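Local coordinates for metallo-beta-lactamase domain-containing protein (Enterococcus faecalis, PDB 2AZ4) that is of uncertain function but carries a two-zinc metallo-beta-lactamase fold, and may, like other members of its family, act as an RNA-binding exonuclease, at residues G156-E161 and L175-P180; D181-Y186 and K208-L213. All coordinates share one frame; numbering follows the deposited sequence.

Contact 1 (G156-E161 and L175-P180)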
loop_
_atom_site.group_PDB
_atom_site.type_symbol
_atom_site.label_atom_id
_atom_site.label_comp_id
_atom_site.label_asym_id
_atom_site.label_seq_id
_atom_site.Cartn_x
_atom_site.Cartn_y
_atom_site.Cartn_z
ATOM N N GLY A 156 -7.396 -22.443 13.747
ATOM C CA GLY A 156 -8.217 -23.011 14.819
ATOM C C GLY A 156 -9.681 -22.735 14.517
ATOM O O GLY A 156 -10.153 -22.986 13.410
ATOM N N GLU A 157 -10.385 -22.172 15.493
ATOM C CA GLU A 157 -11.786 -21.833 15.315
ATOM C C GLU A 157 -12.014 -20.402 14.831
ATOM O O GLU A 157 -13.146 -19.923 14.823
ATOM C CB GLU A 157 -12.548 -22.102 16.605
ATOM C CG GLU A 157 -12.704 -23.581 16.883
ATOM C CD GLU A 157 -13.658 -23.839 18.044
ATOM O OE1 GLU A 157 -14.877 -23.550 17.903
ATOM O OE2 GLU A 157 -13.181 -24.329 19.093
ATOM N N ILE A 158 -10.943 -19.716 14.437
ATOM C CA ILE A 158 -11.067 -18.432 13.765
ATOM C C ILE A 158 -11.147 -18.621 12.255
ATOM O O ILE A 158 -10.321 -19.303 11.653
ATOM C CB ILE A 158 -9.883 -17.468 14.065
ATOM C CG1 ILE A 158 -9.528 -17.458 15.545
ATOM C CG2 ILE A 158 -10.209 -16.057 13.567
ATOM C CD1 ILE A 158 -8.294 -16.620 15.854
ATOM N N SER A 159 -12.134 -17.983 11.643
ATOM C CA SER A 159 -12.312 -18.034 10.200
ATOM C C SER A 159 -12.095 -16.633 9.609
ATOM O O SER A 159 -12.650 -15.642 10.099
ATOM C CB SER A 159 -13.711 -18.567 9.890
ATOM O OG SER A 159 -14.212 -18.019 8.689
ATOM N N VAL A 160 -11.238 -16.542 8.599
ATOM C CA VAL A 160 -10.858 -15.242 8.044
ATOM C C VAL A 160 -11.139 -15.269 6.557
ATOM O O VAL A 160 -10.602 -16.114 5.832
ATOM C CB VAL A 160 -9.361 -14.898 8.286
ATOM C CG1 VAL A 160 -9.014 -13.492 7.750
ATOM C CG2 VAL A 160 -8.982 -15.030 9.760
ATOM N N GLU A 161 -11.994 -14.364 6.113
ATOM C CA GLU A 161 -12.252 -14.187 4.697
ATOM C C GLU A 161 -11.477 -12.984 4.179
ATOM O O GLU A 161 -11.566 -11.882 4.747
ATOM C CB GLU A 161 -13.741 -13.998 4.409
ATOM C CG GLU A 161 -14.075 -14.088 2.888
ATOM C CD GLU A 161 -15.569 -14.051 2.599
ATOM O OE1 GLU A 161 -16.351 -14.325 3.529
ATOM O OE2 GLU A 161 -15.962 -13.759 1.435
ATOM N N LEU A 175 -10.409 -7.800 5.749
ATOM C CA LEU A 175 -10.557 -9.110 6.380
ATOM C C LEU A 175 -11.902 -9.155 7.074
ATOM O O LEU A 175 -12.275 -8.193 7.768
ATOM C CB LEU A 175 -9.425 -9.365 7.388
ATOM C CG LEU A 175 -7.971 -9.169 6.917
ATOM C CD1 LEU A 175 -7.044 -9.439 8.082
ATOM C CD2 LEU A 175 -7.616 -10.115 5.722
ATOM N N LEU A 176 -12.644 -10.244 6.860
ATOM C CA LEU A 176 -13.852 -10.497 7.623
ATOM C C LEU A 176 -13.512 -11.654 8.536
ATOM O O LEU A 176 -13.180 -12.746 8.066
ATOM C CB LEU A 176 -15.036 -10.879 6.734
ATOM C CG LEU A 176 -15.529 -9.934 5.643
ATOM C CD1 LEU A 176 -16.745 -10.575 5.038
ATOM C CD2 LEU A 176 -15.882 -8.605 6.190
ATOM N N ILE A 177 -13.597 -11.409 9.833
ATOM C CA ILE A 177 -13.092 -12.352 10.835
ATOM C C ILE A 177 -14.210 -12.930 11.707
ATOM O O ILE A 177 -14.944 -12.187 12.338
ATOM C CB ILE A 177 -12.011 -11.653 11.703
ATOM C CG1 ILE A 177 -10.843 -11.201 10.819
ATOM C CG2 ILE A 177 -11.493 -12.581 12.846
ATOM C CD1 ILE A 177 -10.164 -9.897 11.304
ATOM N N ARG A 178 -14.338 -14.252 11.742
ATOM C CA ARG A 178 -15.356 -14.852 12.583
ATOM C C ARG A 178 -14.784 -15.839 13.588
ATOM O O ARG A 178 -13.922 -16.654 13.245
ATOM C CB ARG A 178 -16.450 -15.511 11.731
ATOM C CG ARG A 178 -17.299 -14.478 11.009
ATOM C CD ARG A 178 -18.335 -15.163 10.169
ATOM N NE ARG A 178 -18.486 -14.538 8.861
ATOM C CZ ARG A 178 -19.431 -13.659 8.539
ATOM N NH1 ARG A 178 -20.325 -13.265 9.437
ATOM N NH2 ARG A 178 -19.466 -13.168 7.307
ATOM N N THR A 179 -15.237 -15.710 14.834
ATOM C CA THR A 179 -15.160 -16.785 15.833
ATOM C C THR A 179 -16.608 -17.262 16.045
ATOM O O THR A 179 -17.543 -16.615 15.545
ATOM C CB THR A 179 -14.541 -16.293 17.145
ATOM O OG1 THR A 179 -15.358 -15.265 17.718
ATOM C CG2 THR A 179 -13.153 -15.713 16.894
ATOM N N PRO A 180 -16.818 -18.395 16.748
ATOM C CA PRO A 180 -18.204 -18.890 16.861
ATOM C C PRO A 180 -19.267 -17.873 17.334
ATOM O O PRO A 180 -20.416 -17.973 16.927
ATOM C CB PRO A 180 -18.067 -20.054 17.838
ATOM C CG PRO A 180 -16.670 -20.556 17.573
ATOM C CD PRO A 180 -15.873 -19.297 17.429
HETATM O O HOH W 1 -14.939 -15.299 8.157
HETATM O O HOH W 2 -16.809 -13.946 6.717
#

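Contact 2 (D181-Y186 and K208-L213)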
loop_
_atom_site.group_PDB
_atom_site.type_symbol
_atom_site.label_atom_id
_atom_site.label_comp_id
_atom_site.label_asym_id
_atom_site.label_seq_id
_atom_site.Cartn_x
_atom_site.Cartn_y
_atom_site.Cartn_z
ATOM N N ASP A 181 -18.900 -16.885 18.137
ATOM C CA ASP A 181 -19.907 -15.936 18.611
ATOM C C ASP A 181 -19.773 -14.534 18.048
ATOM O O ASP A 181 -20.619 -13.687 18.335
ATOM C CB ASP A 181 -19.884 -15.845 20.141
ATOM C CG ASP A 181 -20.411 -17.108 20.828
ATOM O OD1 ASP A 181 -21.088 -17.949 20.185
ATOM O OD2 ASP A 181 -20.139 -17.254 22.038
ATOM N N HIS A 182 -18.705 -14.267 17.282
ATOM C CA HIS A 182 -18.433 -12.900 16.834
ATOM C C HIS A 182 -18.005 -12.741 15.392
ATOM O O HIS A 182 -17.400 -13.640 14.796
ATOM C CB HIS A 182 -17.408 -12.225 17.746
ATOM C CG HIS A 182 -17.799 -12.254 19.182
ATOM N ND1 HIS A 182 -18.684 -11.348 19.730
ATOM C CD2 HIS A 182 -17.463 -13.108 20.178
ATOM C CE1 HIS A 182 -18.857 -11.630 21.009
ATOM N NE2 HIS A 182 -18.126 -12.689 21.306
ATOM N N PHE A 183 -18.304 -11.559 14.868
ATOM C CA PHE A 183 -18.021 -11.184 13.494
ATOM C C PHE A 183 -17.448 -9.780 13.545
ATOM O O PHE A 183 -18.143 -8.829 13.930
ATOM C CB PHE A 183 -19.322 -11.202 12.669
ATOM C CG PHE A 183 -19.196 -10.584 11.287
ATOM C CD1 PHE A 183 -18.021 -10.722 10.538
ATOM C CD2 PHE A 183 -20.259 -9.891 10.730
ATOM C CE1 PHE A 183 -17.902 -10.143 9.271
ATOM C CE2 PHE A 183 -20.162 -9.325 9.450
ATOM C CZ PHE A 183 -18.989 -9.447 8.718
ATOM N N ILE A 184 -16.171 -9.657 13.176
ATOM C CA ILE A 184 -15.489 -8.370 13.158
ATOM C C ILE A 184 -14.803 -8.147 11.797
ATOM O O ILE A 184 -14.620 -9.078 11.037
ATOM C CB ILE A 184 -14.523 -8.216 14.346
ATOM C CG1 ILE A 184 -13.318 -9.151 14.214
ATOM C CG2 ILE A 184 -15.281 -8.438 15.676
ATOM C CD1 ILE A 184 -12.270 -8.906 15.277
ATOM N N THR A 185 -14.455 -6.905 11.496
ATOM C CA THR A 185 -14.028 -6.538 10.163
ATOM C C THR A 185 -12.888 -5.541 10.240
ATOM O O THR A 185 -12.955 -4.583 11.003
ATOM C CB THR A 185 -15.206 -5.898 9.381
ATOM O OG1 THR A 185 -16.282 -6.845 9.297
ATOM C CG2 THR A 185 -14.767 -5.514 7.984
ATOM N N TYR A 186 -11.849 -5.785 9.436
ATOM C CA TYR A 186 -10.695 -4.916 9.309
ATOM C C TYR A 186 -10.675 -4.413 7.877
ATOM O O TYR A 186 -10.595 -5.214 6.964
ATOM C CB TYR A 186 -9.431 -5.716 9.599
ATOM C CG TYR A 186 -8.156 -4.956 9.312
ATOM C CD1 TYR A 186 -7.896 -3.714 9.918
ATOM C CD2 TYR A 186 -7.220 -5.456 8.398
ATOM C CE1 TYR A 186 -6.709 -3.014 9.651
ATOM C CE2 TYR A 186 -6.041 -4.768 8.121
ATOM C CZ TYR A 186 -5.787 -3.554 8.750
ATOM O OH TYR A 186 -4.620 -2.877 8.489
ATOM N N LYS A 208 -21.771 -5.930 6.199
ATOM C CA LYS A 208 -23.014 -5.406 6.786
ATOM C C LYS A 208 -23.213 -5.919 8.230
ATOM O O LYS A 208 -23.123 -7.115 8.461
ATOM C CB LYS A 208 -24.204 -5.854 5.929
ATOM C CG LYS A 208 -25.503 -5.084 6.178
ATOM C CD LYS A 208 -25.680 -3.944 5.188
ATOM C CE LYS A 208 -26.735 -2.972 5.700
ATOM N NZ LYS A 208 -26.860 -1.772 4.831
ATOM N N HIS A 209 -23.463 -5.015 9.171
ATOM C CA HIS A 209 -23.881 -5.379 10.542
ATOM C C HIS A 209 -22.763 -6.028 11.368
ATOM O O HIS A 209 -23.029 -6.708 12.382
ATOM C CB HIS A 209 -25.121 -6.302 10.516
ATOM C CG HIS A 209 -26.313 -5.694 9.846
ATOM N ND1 HIS A 209 -27.189 -6.430 9.071
ATOM C CD2 HIS A 209 -26.787 -4.423 9.848
ATOM C CE1 HIS A 209 -28.144 -5.636 8.618
ATOM N NE2 HIS A 209 -27.930 -4.418 9.085
ATOM N N THR A 210 -21.512 -5.824 10.945
ATOM C CA THR A 210 -20.382 -6.354 11.696
ATOM C C THR A 210 -20.375 -5.818 13.124
ATOM O O THR A 210 -20.711 -4.658 13.358
ATOM C CB THR A 210 -19.015 -6.091 10.989
ATOM O OG1 THR A 210 -17.988 -6.840 11.650
ATOM C CG2 THR A 210 -18.645 -4.630 10.995
ATOM N N GLU A 211 -19.972 -6.650 14.077
ATOM C CA GLU A 211 -19.964 -6.228 15.487
ATOM C C GLU A 211 -18.871 -5.239 15.780
ATOM O O GLU A 211 -18.990 -4.423 16.681
ATOM C CB GLU A 211 -19.761 -7.419 16.398
ATOM C CG GLU A 211 -20.822 -8.445 16.250
ATOM C CD GLU A 211 -20.507 -9.712 16.989
ATOM O OE1 GLU A 211 -20.930 -10.783 16.476
ATOM O OE2 GLU A 211 -19.857 -9.628 18.068
ATOM N N LEU A 212 -17.780 -5.312 15.030
ATOM C CA LEU A 212 -16.671 -4.429 15.282
ATOM C C LEU A 212 -15.951 -4.128 13.971
ATOM O O LEU A 212 -15.316 -5.015 13.382
ATOM C CB LEU A 212 -15.724 -5.069 16.300
ATOM C CG LEU A 212 -14.628 -4.179 16.871
ATOM C CD1 LEU A 212 -15.174 -3.343 18.045
ATOM C CD2 LEU A 212 -13.490 -5.070 17.330
ATOM N N LEU A 213 -16.081 -2.878 13.525
ATOM C CA LEU A 213 -15.464 -2.400 12.300
ATOM C C LEU A 213 -14.201 -1.609 12.615
ATOM O O LEU A 213 -14.277 -0.478 13.101
ATOM C CB LEU A 213 -16.451 -1.524 11.513
ATOM C CG LEU A 213 -15.957 -0.907 10.187
ATOM C CD1 LEU A 213 -15.566 -2.014 9.256
ATOM C CD2 LEU A 213 -17.059 -0.064 9.540
#

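Contact 1 (G156-E161 and L175-P180)
S159 and R178 face each other as a hydrogen-bonded antiparallel pair, and E161 and L176 repeat the pattern two residues along. Four nearly straight N-H...O=C bonds join the two strands; S159 N reaches R178 O at 2.7 Å and L176 N reaches E161 O at 2.9 Å. Between these pairs V160 and I177 form a non-hydrogen-bonded pair.

The tight side of the ladder carries I158, V160, L175 and I177. The beta-branched I158, V160 and I177 suit an extended backbone, and with L175 they fill the layer between two sheets: CG2 of I158 lies 3.8 Å from CG2 of I177, the two side chains running side by side. Both of these CG2 branches stand anti to their own backbone N, which leaves the longer CG1 arms for other neighbours. CG1 of V160 spans L175 CB and I177 CG1. I32 and F34 of strand 30-34 pack on V160, L175 and I177, and Y27 of strand 22-27 on I158.

The other face is more polar and wetter. L176 is its apolar member, lying alongside the extended chain of E161 and covered by F203 of helix 197-207. One water joins S159 OG to L176 O, giving that carbonyl a second donor besides E161 N. A second water accepts from R178 NE at 2.8 Å and donates to E161 OE1, so the carboxylate and the guanidinium are bridged by water without touching; E161 OE2 instead makes a salt bridge with K206. Long charged chains suit this margin because their ends reach water; that of E161 also runs beside L176. Strands 158-164 and 173-179 thus form an antiparallel beta hairpin in the second sheet of the metallo-beta-lactamase fold's central sandwich.

Contact 2 (D181-Y186 and K208-L213)
T185 and L213 pair in parallel, T185 N donating to L212 O at 2.8 Å, and two residues earlier E211 N donates to F183 O, also at 2.8 Å. The carboxylate of E211 turns back to H182 and F183. Its OE2 accepts from H182 ND1 at 2.7 Å through the syn lone pair, lying almost in the imidazole plane, although ring and carboxylate planes are turned 61° apart. OE1 takes a weak bond from F183 N, so an extended glutamate engages both a side chain and a backbone amide.

T210 lies against one face of the F183 ring. The phenyl, whose CG is anti to the backbone N (chi1 169°), receives T210 CB over its face, 4.0 Å from the ring centroid, in a CH-pi contact; K208 O sits at the ring edge. The same threonine puts OG1 2.9 Å from T185 OG1, a hydrogen bond in which either hydroxyl may donate, and 3.0 Å from F183 O. Small, branched and polar, threonine can serve ring and hydroxyl together. R178 also meets F183 in a cation-pi contact.

Deeper in, I184 CG2 presses on L212 CB at 3.5 Å, tighter than usual for carbons, with V9 of strand 7-13 touching both residues. On the reverse face L213 CD1 meets T185 CG2, aliphatic against methyl. Strand 182-186, helix 197-207 and strand 212-216 make this the parallel beta-alpha-beta crossover of a metallo-beta-lactamase sheet.

From the N-terminal side, contact 1 comes first: the chain runs out along 156-161, turns through 13 intervening residues and returns along 175-180, closing a hairpin. A tight turn then leads straight into 181-186, and probable hydrogen bonds from I177 N to I184 O and from L175 N to Y186 O join the two contacts. Contact 2 closes a longer, 21-residue excursion containing helix 197-207. The two closures are in series, neither nested nor crossed. With this middle pairing they line up four successive strands in one sheet, changing from antiparallel to parallel. D189, a ligand of both zinc ions, follows soon after strand 182-186, within the excursion contact 2 closes.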